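Local atomic coordinates of polyhedrin (Operophtera brumata cypovirus 19, PDB entry 5A99), a protein that packs into the microcrystalline occlusion bodies, or polyhedra, of an insect cypovirus, which probably protect the embedded virus particles outside the host. Residues Y32-K42 and M105-Q116. Numbering follows the deposited sequence.
Sequences YIYAHLVLYMK and MNEPVSFQFIVQ
A classic beta bulge sets two residues, Val109 and Ser110, opposite the single Tyr40 at one end of an otherwise regular antiparallel pairing. Tyr40 O takes a short bond from Val109 N (2.7 Å) and only a weak one from Ser110 N (3.5 Å), while Tyr40 N still donates to Ser110 O. From there the register runs unbroken: Val38 with Gln112, His36 with Ile114 and Tyr34 with Gln116 are hydrogen-bonded pairs, and the strand axes lie at 172°. On the face carrying these residues, the Tyr40 ring runs along strand 110-116, its CD2–CE2 edge against the backbone from Ser110 to Gln112. CG of Tyr40 is anti to its carbonyl carbon (chi1 -54°), which sends the ring back toward Gln112. The extended Gln112 side chain brings NE2 to Tyr40 OH at 2.8 Å, the hydroxyl lying in the amide plane although ring and amide planes differ by 32°. Tyr240 also hydrogen-bonds this hydroxyl, and Arg241 O shares NE2, tying the pair to the loop after helix 225-236. Farther along, a water links His36 ND1 to Ile114 O, which also accepts from His36 N; His36 NE2 bonds Tyr232 OH. The other face is apolar: Leu39 CD2 reaches Phe111 CB (4.0 Å), Ala35 CB meets Phe113 CE1 (4.2 Å), and Phe187 of strand 184-190 packs on Ala35 and Leu37. Beyond the bulge, the bend at chi2 lays Met41 SD against Pro108 CB (3.9 Å), and that at chi3 turns CE toward Pro108 N. One water joins Lys42 N to Met105 O and Glu107 O; a second bridges Lys42 NZ, bonded to Gly104 O, and Glu107 OE1, while His182 and Trp63 hold OE2. Strands 46-53 and 164-173 flank this central antiparallel pairing of the larger polyhedrin sheet, its apolar face packed against the smaller sheet.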
loop_
_atom_site.group_PDB
_atom_site.type_symbol
_atom_site.label_atom_id
_atom_site.label_comp_id
_atom_site.label_asym_id
_atom_site.label_seq_id
_atom_site.Cartn_x
_atom_site.Cartn_y
_atom_site.Cartn_z
ATOM N N TYR A 32 -20.333 3.174 1.816
ATOM C CA TYR A 32 -19.113 2.546 2.288
ATOM C C TYR A 32 -19.325 1.289 3.128
ATOM O O TYR A 32 -20.343 1.122 3.807
ATOM C CB TYR A 32 -18.297 3.553 3.094
ATOM C CG TYR A 32 -17.480 4.455 2.210
ATOM C CD1 TYR A 32 -18.042 5.590 1.652
ATOM C CD2 TYR A 32 -16.161 4.160 1.913
ATOM C CE1 TYR A 32 -17.309 6.416 0.832
ATOM C CE2 TYR A 32 -15.419 4.972 1.098
ATOM C CZ TYR A 32 -16.004 6.106 0.555
ATOM O OH TYR A 32 -15.290 6.944 -0.253
ATOM N N ILE A 33 -18.340 0.404 3.074
ATOM C CA ILE A 33 -18.211 -0.613 4.097
ATOM C C ILE A 33 -17.005 -0.207 4.924
ATOM O O ILE A 33 -16.064 0.437 4.424
ATOM C CB ILE A 33 -18.072 -2.055 3.542
ATOM C CG1 ILE A 33 -16.933 -2.151 2.538
ATOM C CG2 ILE A 33 -19.372 -2.504 2.911
ATOM C CD1 ILE A 33 -16.693 -3.570 2.031
ATOM N N TYR A 34 -17.061 -0.555 6.201
ATOM C CA TYR A 34 -16.055 -0.122 7.158
ATOM C C TYR A 34 -15.506 -1.316 7.913
ATOM O O TYR A 34 -16.229 -2.268 8.235
ATOM C CB TYR A 34 -16.635 0.905 8.147
ATOM C CG TYR A 34 -17.139 2.155 7.488
ATOM C CD1 TYR A 34 -16.264 3.169 7.123
ATOM C CD2 TYR A 34 -18.490 2.325 7.218
ATOM C CE1 TYR A 34 -16.719 4.308 6.508
ATOM C CE2 TYR A 34 -18.951 3.461 6.609
ATOM C CZ TYR A 34 -18.065 4.456 6.267
ATOM O OH TYR A 34 -18.530 5.590 5.656
ATOM N N ALA A 35 -14.207 -1.243 8.179
ATOM C CA ALA A 35 -13.504 -2.228 8.975
ATOM C C ALA A 35 -12.608 -1.492 9.975
ATOM O O ALA A 35 -11.687 -0.771 9.585
ATOM C CB ALA A 35 -12.685 -3.142 8.082
ATOM N N HIS A 36 -12.897 -1.675 11.258
ATOM C CA HIS A 36 -12.118 -1.054 12.323
ATOM C C HIS A 36 -11.291 -2.091 13.047
ATOM O O HIS A 36 -11.810 -3.119 13.480
ATOM C CB HIS A 36 -13.027 -0.385 13.345
ATOM C CG HIS A 36 -13.503 0.976 12.944
ATOM N ND1 HIS A 36 -14.702 1.180 12.302
ATOM C CD2 HIS A 36 -12.954 2.203 13.118
ATOM C CE1 HIS A 36 -14.870 2.473 12.084
ATOM N NE2 HIS A 36 -13.817 3.115 12.560
ATOM N N LEU A 37 -10.005 -1.812 13.190
ATOM C CA LEU A 37 -9.171 -2.604 14.061
ATOM C C LEU A 37 -8.856 -1.722 15.261
ATOM O O LEU A 37 -8.177 -0.698 15.138
ATOM C CB LEU A 37 -7.906 -3.060 13.335
ATOM C CG LEU A 37 -6.912 -3.871 14.170
ATOM C CD1 LEU A 37 -7.583 -5.048 14.859
ATOM C CD2 LEU A 37 -5.746 -4.344 13.287
ATOM N N VAL A 38 -9.401 -2.101 16.408
ATOM C CA VAL A 38 -9.251 -1.313 17.621
ATOM C C VAL A 38 -8.285 -2.036 18.535
ATOM O O VAL A 38 -8.502 -3.191 18.894
ATOM C CB VAL A 38 -10.584 -1.138 18.348
ATOM C CG1 VAL A 38 -10.416 -0.228 19.599
ATOM C CG2 VAL A 38 -11.619 -0.593 17.402
ATOM N N LEU A 39 -7.221 -1.349 18.911
ATOM C CA LEU A 39 -6.194 -1.955 19.752
ATOM C C LEU A 39 -6.189 -1.319 21.130
ATOM O O LEU A 39 -6.027 -0.105 21.267
ATOM C CB LEU A 39 -4.828 -1.804 19.086
ATOM C CG LEU A 39 -4.818 -2.376 17.666
ATOM C CD1 LEU A 39 -3.583 -1.975 16.890
ATOM C CD2 LEU A 39 -4.940 -3.889 17.737
ATOM N N TYR A 40 -6.386 -2.145 22.147
ATOM C CA TYR A 40 -6.385 -1.670 23.516
ATOM C C TYR A 40 -5.000 -1.852 24.091
ATOM O O TYR A 40 -4.496 -2.967 24.215
ATOM C CB TYR A 40 -7.443 -2.411 24.325
ATOM C CG TYR A 40 -8.802 -2.321 23.674
ATOM C CD1 TYR A 40 -9.639 -1.231 23.901
ATOM C CD2 TYR A 40 -9.231 -3.307 22.797
ATOM C CE1 TYR A 40 -10.878 -1.144 23.288
ATOM C CE2 TYR A 40 -10.461 -3.230 22.185
ATOM C CZ TYR A 40 -11.278 -2.147 22.430
ATOM O OH TYR A 40 -12.500 -2.069 21.814
ATOM N N MET A 41 -4.385 -0.731 24.429
ATOM C CA MET A 41 -2.979 -0.718 24.780
ATOM C C MET A 41 -2.796 -0.900 26.292
ATOM O O MET A 41 -3.764 -0.943 27.065
ATOM C CB MET A 41 -2.329 0.582 24.276
ATOM C CG MET A 41 -2.623 0.927 22.797
ATOM S SD MET A 41 -2.383 -0.373 21.552
ATOM C CE MET A 41 -0.604 -0.527 21.612
ATOM N N LYS A 42 -1.548 -1.020 26.706
ATOM C CA LYS A 42 -1.220 -1.376 28.080
ATOM C C LYS A 42 -1.488 -0.222 29.061
ATOM O O LYS A 42 -1.577 -0.431 30.273
ATOM C CB LYS A 42 0.232 -1.862 28.143
ATOM C CG LYS A 42 0.426 -3.168 27.385
ATOM C CD LYS A 42 1.848 -3.719 27.429
ATOM C CE LYS A 42 1.862 -5.171 26.939
ATOM N NZ LYS A 42 3.190 -5.813 26.957
ATOM N N MET A 105 6.222 -2.582 26.149
ATOM C CA MET A 105 5.243 -1.629 26.648
ATOM C C MET A 105 4.417 -1.087 25.490
ATOM O O MET A 105 3.291 -0.631 25.681
ATOM C CB MET A 105 5.950 -0.477 27.352
ATOM C CG MET A 105 6.635 -0.869 28.632
ATOM S SD MET A 105 5.574 -1.891 29.683
ATOM C CE MET A 105 6.540 -1.889 31.195
ATOM N N ASN A 106 4.978 -1.160 24.284
ATOM C CA ASN A 106 4.334 -0.600 23.098
ATOM C C ASN A 106 3.297 -1.531 22.488
ATOM O O ASN A 106 2.586 -1.141 21.570
ATOM C CB ASN A 106 5.389 -0.224 22.033
ATOM C CG ASN A 106 6.298 -1.402 21.654
ATOM O OD1 ASN A 106 6.455 -2.354 22.423
ATOM N ND2 ASN A 106 6.911 -1.326 20.472
ATOM N N GLU A 107 3.219 -2.757 22.992
ATOM C CA GLU A 107 2.357 -3.778 22.394
ATOM C C GLU A 107 0.937 -3.763 22.957
ATOM O O GLU A 107 0.736 -3.499 24.137
ATOM C CB GLU A 107 2.958 -5.165 22.619
ATOM C CG GLU A 107 4.309 -5.396 21.941
ATOM C CD GLU A 107 4.765 -6.830 22.090
ATOM O OE1 GLU A 107 5.173 -7.208 23.203
ATOM O OE2 GLU A 107 4.692 -7.591 21.104
ATOM N N PRO A 108 -0.048 -4.082 22.107
ATOM C CA PRO A 108 -1.465 -4.080 22.480
ATOM C C PRO A 108 -1.801 -5.260 23.386
ATOM O O PRO A 108 -1.194 -6.329 23.287
ATOM C CB PRO A 108 -2.180 -4.209 21.127
ATOM C CG PRO A 108 -1.214 -4.972 20.272
ATOM C CD PRO A 108 0.158 -4.527 20.717
ATOM N N VAL A 109 -2.760 -5.050 24.275
ATOM C CA VAL A 109 -3.222 -6.097 25.165
ATOM C C VAL A 109 -4.272 -6.965 24.487
ATOM O O VAL A 109 -4.319 -8.182 24.668
ATOM C CB VAL A 109 -3.839 -5.474 26.431
ATOM C CG1 VAL A 109 -4.313 -6.559 27.385
ATOM C CG2 VAL A 109 -2.835 -4.573 27.102
ATOM N N SER A 110 -5.123 -6.328 23.694
ATOM C CA SER A 110 -6.246 -7.022 23.103
ATOM C C SER A 110 -6.775 -6.175 21.966
ATOM O O SER A 110 -6.279 -5.064 21.715
ATOM C CB SER A 110 -7.343 -7.267 24.141
ATOM O OG SER A 110 -7.949 -6.036 24.510
ATOM N N PHE A 111 -7.776 -6.702 21.278
ATOM C CA PHE A 111 -8.316 -6.034 20.105
ATOM C C PHE A 111 -9.840 -6.177 20.018
ATOM O O PHE A 111 -10.440 -7.077 20.623
ATOM C CB PHE A 111 -7.690 -6.642 18.838
ATOM C CG PHE A 111 -8.205 -8.019 18.518
ATOM C CD1 PHE A 111 -9.380 -8.181 17.799
ATOM C CD2 PHE A 111 -7.538 -9.154 18.963
ATOM C CE1 PHE A 111 -9.875 -9.447 17.525
ATOM C CE2 PHE A 111 -8.033 -10.431 18.678
ATOM C CZ PHE A 111 -9.199 -10.565 17.953
ATOM N N GLN A 112 -10.457 -5.278 19.259
ATOM C CA GLN A 112 -11.825 -5.468 18.792
ATOM C C GLN A 112 -11.858 -5.171 17.291
ATOM O O GLN A 112 -11.383 -4.120 16.836
ATOM C CB GLN A 112 -12.825 -4.586 19.557
ATOM C CG GLN A 112 -14.223 -4.577 18.925
ATOM C CD GLN A 112 -15.311 -3.951 19.800
ATOM O OE1 GLN A 112 -16.504 -4.111 19.530
ATOM N NE2 GLN A 112 -14.909 -3.208 20.818
ATOM N N PHE A 113 -12.383 -6.117 16.522
ATOM C CA PHE A 113 -12.495 -5.956 15.077
ATOM C C PHE A 113 -13.970 -5.788 14.740
ATOM O O PHE A 113 -14.798 -6.610 15.138
ATOM C CB PHE A 113 -11.884 -7.174 14.376
ATOM C CG PHE A 113 -11.971 -7.134 12.877
ATOM C CD1 PHE A 113 -11.302 -6.155 12.153
ATOM C CD2 PHE A 113 -12.706 -8.084 12.185
ATOM C CE1 PHE A 113 -11.363 -6.129 10.764
ATOM C CE2 PHE A 113 -12.770 -8.060 10.796
ATOM C CZ PHE A 113 -12.100 -7.074 10.091
ATOM N N ILE A 114 -14.294 -4.698 14.044
ATOM C CA ILE A 114 -15.671 -4.371 13.700
ATOM C C ILE A 114 -15.825 -4.070 12.220
ATOM O O ILE A 114 -15.115 -3.229 11.658
ATOM C CB ILE A 114 -16.202 -3.147 14.496
ATOM C CG1 ILE A 114 -15.979 -3.347 15.995
ATOM C CG2 ILE A 114 -17.692 -2.926 14.219
ATOM C CD1 ILE A 114 -15.958 -2.065 16.767
ATOM N N VAL A 115 -16.762 -4.777 11.595
ATOM C CA VAL A 115 -17.138 -4.519 10.217
ATOM C C VAL A 115 -18.554 -3.956 10.231
ATOM O O VAL A 115 -19.399 -4.391 11.003
ATOM C CB VAL A 115 -17.070 -5.791 9.351
ATOM C CG1 VAL A 115 -15.627 -6.280 9.260
ATOM C CG2 VAL A 115 -17.982 -6.877 9.905
ATOM N N GLN A 116 -18.776 -2.945 9.408
ATOM C CA GLN A 116 -20.050 -2.243 9.365
ATOM C C GLN A 116 -20.412 -1.878 7.937
ATOM O O GLN A 116 -19.545 -1.546 7.133
ATOM C CB GLN A 116 -19.984 -0.971 10.212
ATOM C CG GLN A 116 -21.268 -0.156 10.186
ATOM C CD GLN A 116 -21.180 1.121 11.039
ATOM O OE1 GLN A 116 -20.645 1.107 12.145
ATOM N NE2 GLN A 116 -21.723 2.217 10.526
HETATM O O HOH W 1 -16.380 -0.613 11.483
HETATM O O HOH W 2 0.816 -0.869 24.964
HETATM O O HOH W 3 2.772 -8.010 24.894
#